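Local coordinates for phiAB6 tailspike (PDB 5JS4), which probably recognises and fragments the exopolysaccharide of Acinetobacter baumannii as the tailspike of bacteriophage phiAB6, at residues A[440-445]-A[462-467]. Numbering follows the deposited sequence.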
ATOM      1  N   ASP A 440       0.813   5.318   8.138  1.00 12.55           N
ATOM      2  CA  ASP A 440       1.244   5.710   6.790  1.00 12.60           C
ATOM      3  C   ASP A 440       1.505   7.210   6.692  1.00 11.92           C
ATOM      4  O   ASP A 440       0.755   8.019   7.245  1.00 12.02           O
ATOM      5  CB  ASP A 440       0.177   5.298   5.762  1.00 14.52           C
ATOM      6  CG  ASP A 440       0.727   5.135   4.338  1.00 15.62           C
ATOM      7  OD1 ASP A 440       1.930   5.368   4.085  1.00 15.99           O
ATOM      8  OD2 ASP A 440      -0.070   4.757   3.451  1.00 19.15           O
ATOM      9  N   ASN A 441       2.559   7.567   5.963  1.00 11.61           N
ATOM     10  CA  ASN A 441       2.914   8.961   5.712  1.00 11.32           C
ATOM     11  C   ASN A 441       3.111   9.724   7.012  1.00 10.70           C
ATOM     12  O   ASN A 441       2.472  10.744   7.276  1.00 10.99           O
ATOM     13  CB  ASN A 441       1.874   9.617   4.804  1.00 11.89           C
ATOM     14  CG  ASN A 441       1.786   8.940   3.451  1.00 12.74           C
ATOM     15  OD1 ASN A 441       0.698   8.582   2.982  1.00 15.79           O
ATOM     16  ND2 ASN A 441       2.932   8.736   2.824  1.00 11.91           N
ATOM     17  N   ILE A 442       4.025   9.191   7.815  1.00 10.75           N
ATOM     18  CA  ILE A 442       4.355   9.735   9.114  1.00 11.89           C
ATOM     19  C   ILE A 442       5.777  10.287   9.059  1.00 11.65           C
ATOM     20  O   ILE A 442       6.651   9.734   8.382  1.00 11.35           O
ATOM     21  CB  ILE A 442       4.190   8.655  10.201  1.00 13.23           C
ATOM     22  CG1 ILE A 442       2.692   8.397  10.428  1.00 15.12           C
ATOM     23  CG2 ILE A 442       4.870   9.061  11.506  1.00 12.90           C
ATOM     24  CD1 ILE A 442       2.382   7.193  11.284  1.00 16.02           C
ATOM     25  N   ILE A 443       5.983  11.395   9.762  1.00 11.89           N
ATOM     26  CA  ILE A 443       7.275  12.061   9.825  1.00 11.87           C
ATOM     27  C   ILE A 443       7.715  12.114  11.283  1.00 12.09           C
ATOM     28  O   ILE A 443       6.941  12.536  12.148  1.00 12.07           O
ATOM     29  CB  ILE A 443       7.197  13.505   9.280  1.00 12.44           C
ATOM     30  CG1 ILE A 443       6.545  13.540   7.889  1.00 13.34           C
ATOM     31  CG2 ILE A 443       8.584  14.136   9.235  1.00 12.52           C
ATOM     32  CD1 ILE A 443       6.150  14.932   7.444  1.00 14.30           C
ATOM     33  N   PHE A 444       8.941  11.661  11.549  1.00 12.35           N
ATOM     34  CA  PHE A 444       9.603  11.887  12.833  1.00 12.83           C
ATOM     35  C   PHE A 444      10.755  12.843  12.572  1.00 13.59           C
ATOM     36  O   PHE A 444      11.736  12.462  11.935  1.00 15.05           O
ATOM     37  CB  PHE A 444      10.202  10.605  13.430  1.00 13.42           C
ATOM     38  CG  PHE A 444       9.223   9.483  13.653  1.00 13.40           C
ATOM     39  CD1 PHE A 444       7.892   9.716  13.982  1.00 13.27           C
ATOM     40  CD2 PHE A 444       9.669   8.166  13.587  1.00 13.36           C
ATOM     41  CE1 PHE A 444       7.026   8.658  14.207  1.00 13.13           C
ATOM     42  CE2 PHE A 444       8.807   7.109  13.807  1.00 13.40           C
ATOM     43  CZ  PHE A 444       7.485   7.356  14.118  1.00 13.26           C
ATOM     44  N   GLU A 445      10.643  14.076  13.052  1.00 14.29           N
ATOM     45  CA  GLU A 445      11.725  15.050  12.903  1.00 15.16           C
ATOM     46  C   GLU A 445      12.221  15.488  14.275  1.00 15.14           C
ATOM     47  O   GLU A 445      11.477  16.092  15.039  1.00 14.90           O
ATOM     48  CB  GLU A 445      11.275  16.262  12.084  1.00 16.82           C
ATOM     49  CG  GLU A 445      12.404  17.252  11.812  1.00 18.65           C
ATOM     50  CD  GLU A 445      12.018  18.364  10.855  1.00 21.99           C
ATOM     51  OE1 GLU A 445      11.238  18.111   9.914  1.00 23.50           O
ATOM     52  OE2 GLU A 445      12.517  19.496  11.036  1.00 28.56           O
ATOM     53  N   GLY A 462       3.384   2.029   6.250  1.00 11.78           N
ATOM     54  CA  GLY A 462       3.661   2.604   4.948  1.00 11.42           C
ATOM     55  C   GLY A 462       4.900   3.469   5.005  1.00 11.47           C
ATOM     56  O   GLY A 462       5.923   3.070   5.566  1.00 12.28           O
ATOM     57  N   LYS A 463       4.805   4.660   4.426  1.00 11.49           N
ATOM     58  CA  LYS A 463       5.951   5.554   4.323  1.00 11.48           C
ATOM     59  C   LYS A 463       6.223   6.275   5.632  1.00 11.58           C
ATOM     60  O   LYS A 463       5.306   6.828   6.249  1.00 11.13           O
ATOM     61  CB  LYS A 463       5.732   6.562   3.201  1.00 12.10           C
ATOM     62  CG  LYS A 463       5.631   5.904   1.838  1.00 12.56           C
ATOM     63  CD  LYS A 463       5.584   6.910   0.700  1.00 12.49           C
ATOM     64  CE  LYS A 463       6.886   7.679   0.532  1.00 12.55           C
ATOM     65  NZ  LYS A 463       8.070   6.804   0.320  1.00 12.57           N
ATOM     66  N   PHE A 464       7.488   6.244   6.049  1.00 11.81           N
ATOM     67  CA  PHE A 464       7.974   6.989   7.203  1.00 11.85           C
ATOM     68  C   PHE A 464       9.183   7.809   6.773  1.00 11.94           C
ATOM     69  O   PHE A 464      10.040   7.317   6.033  1.00 12.63           O
ATOM     70  CB  PHE A 464       8.390   6.048   8.339  1.00 12.16           C
ATOM     71  CG  PHE A 464       7.244   5.545   9.169  1.00 12.06           C
ATOM     72  CD1 PHE A 464       6.341   4.638   8.645  1.00 12.24           C
ATOM     73  CD2 PHE A 464       7.072   5.975  10.480  1.00 12.23           C
ATOM     74  CE1 PHE A 464       5.281   4.170   9.404  1.00 12.04           C
ATOM     75  CE2 PHE A 464       6.014   5.508  11.247  1.00 12.46           C
ATOM     76  CZ  PHE A 464       5.118   4.607  10.706  1.00 12.34           C
ATOM     77  N   TRP A 465       9.242   9.052   7.239  1.00 11.60           N
ATOM     78  CA  TRP A 465      10.399   9.912   7.035  1.00 11.96           C
ATOM     79  C   TRP A 465      10.959  10.239   8.409  1.00 12.13           C
ATOM     80  O   TRP A 465      10.346  10.985   9.167  1.00 12.31           O
ATOM     81  CB  TRP A 465      10.004  11.186   6.292  1.00 12.61           C
ATOM     82  CG  TRP A 465      11.183  12.020   5.884  1.00 13.40           C
ATOM     83  CD1 TRP A 465      11.867  12.905   6.666  1.00 14.34           C
ATOM     84  CD2 TRP A 465      11.822  12.037   4.602  1.00 14.34           C
ATOM     85  NE1 TRP A 465      12.892  13.473   5.953  1.00 15.01           N
ATOM     86  CE2 TRP A 465      12.888  12.960   4.682  1.00 15.05           C
ATOM     87  CE3 TRP A 465      11.602  11.362   3.396  1.00 15.13           C
ATOM     88  CZ2 TRP A 465      13.729  13.226   3.601  1.00 15.84           C
ATOM     89  CZ3 TRP A 465      12.438  11.629   2.319  1.00 15.54           C
ATOM     90  CH2 TRP A 465      13.490  12.554   2.431  1.00 16.01           C
ATOM     91  N   CYS A 466      12.114   9.660   8.730  1.00 12.86           N
ATOM     92  CA  CYS A 466      12.704   9.789  10.056  1.00 13.01           C
ATOM     93  C   CYS A 466      14.005  10.566   9.938  1.00 13.47           C
ATOM     94  O   CYS A 466      14.989  10.060   9.400  1.00 14.43           O
ATOM     95  CB  CYS A 466      12.953   8.408  10.661  1.00 13.27           C
ATOM     96  SG  CYS A 466      11.547   7.277  10.531  1.00 14.52           S
ATOM     97  N   GLU A 467      13.998  11.801  10.436  1.00 14.15           N
ATOM     98  CA  GLU A 467      15.128  12.711  10.259  1.00 15.29           C
ATOM     99  C   GLU A 467      15.531  13.382  11.568  1.00 15.42           C
ATOM    100  O   GLU A 467      14.825  14.254  12.076  1.00 14.65           O
ATOM    101  CB  GLU A 467      14.801  13.764   9.194  1.00 16.48           C
ATOM    102  CG  GLU A 467      15.962  14.707   8.884  1.00 17.45           C
ATOM    103  CD  GLU A 467      15.761  15.512   7.612  1.00 20.52           C
ATOM    104  OE1 GLU A 467      14.646  15.498   7.050  1.00 22.02           O
ATOM    105  OE2 GLU A 467      16.730  16.170   7.173  1.00 24.95           O
TER
HETATM  106  O   HOH W   1      11.669  16.120   7.872  1.00 35.23           O
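Strands 442-445 and 464-467 run side by side as parallel neighbours on successive coils of the tailspike's beta-helix, pairing Ile442 with Phe464 through to Glu445 with Glu467. Their axes approach to 4.7 Å, with 4° between their directions. Ile442 N gives to Lys463 O, Ile442 O takes Trp465 N, Phe444 N gives to Trp465 O, and Phe444 O accepts Glu467 N at 2.8 Å, almost straight. Just ahead of the corner at Asn441, Asp440 OD1 accepts Lys463 N at 3.0 Å on the anti side, somewhat out of the carboxylate plane, reaching across because CG stands opposite the backbone N (chi1 -157°). In right-handed parallel beta-helices of the pectate lyase type, inward side chains of neighbouring coils stack, here Ile442 beside Phe464 and Phe444 beside Cys466, where Trp477 and Ile451 also pack. Ile442 CB sits over one face of the Phe464 ring, 4.1 Å from its centroid, while CE2 on that ring's edge meets Phe444 CZ at 3.7 Å in an offset edge-to-face pair, planes at 64°. Cys466 SG approaches the Phe444 ring obliquely, 3.7 Å from CD2. On the other face, Trp465 NE1 bonds Glu467 OE1 at 2.9 Å, the oxygen lying in the indole plane, and a water donates to both Glu467 OE1 and Glu445 OE1, the latter also held by Tyr419. Ile443 and Trp465 pack on Thr412 of the second subunit, and Lys463 NZ bonds His458 O of that subunit.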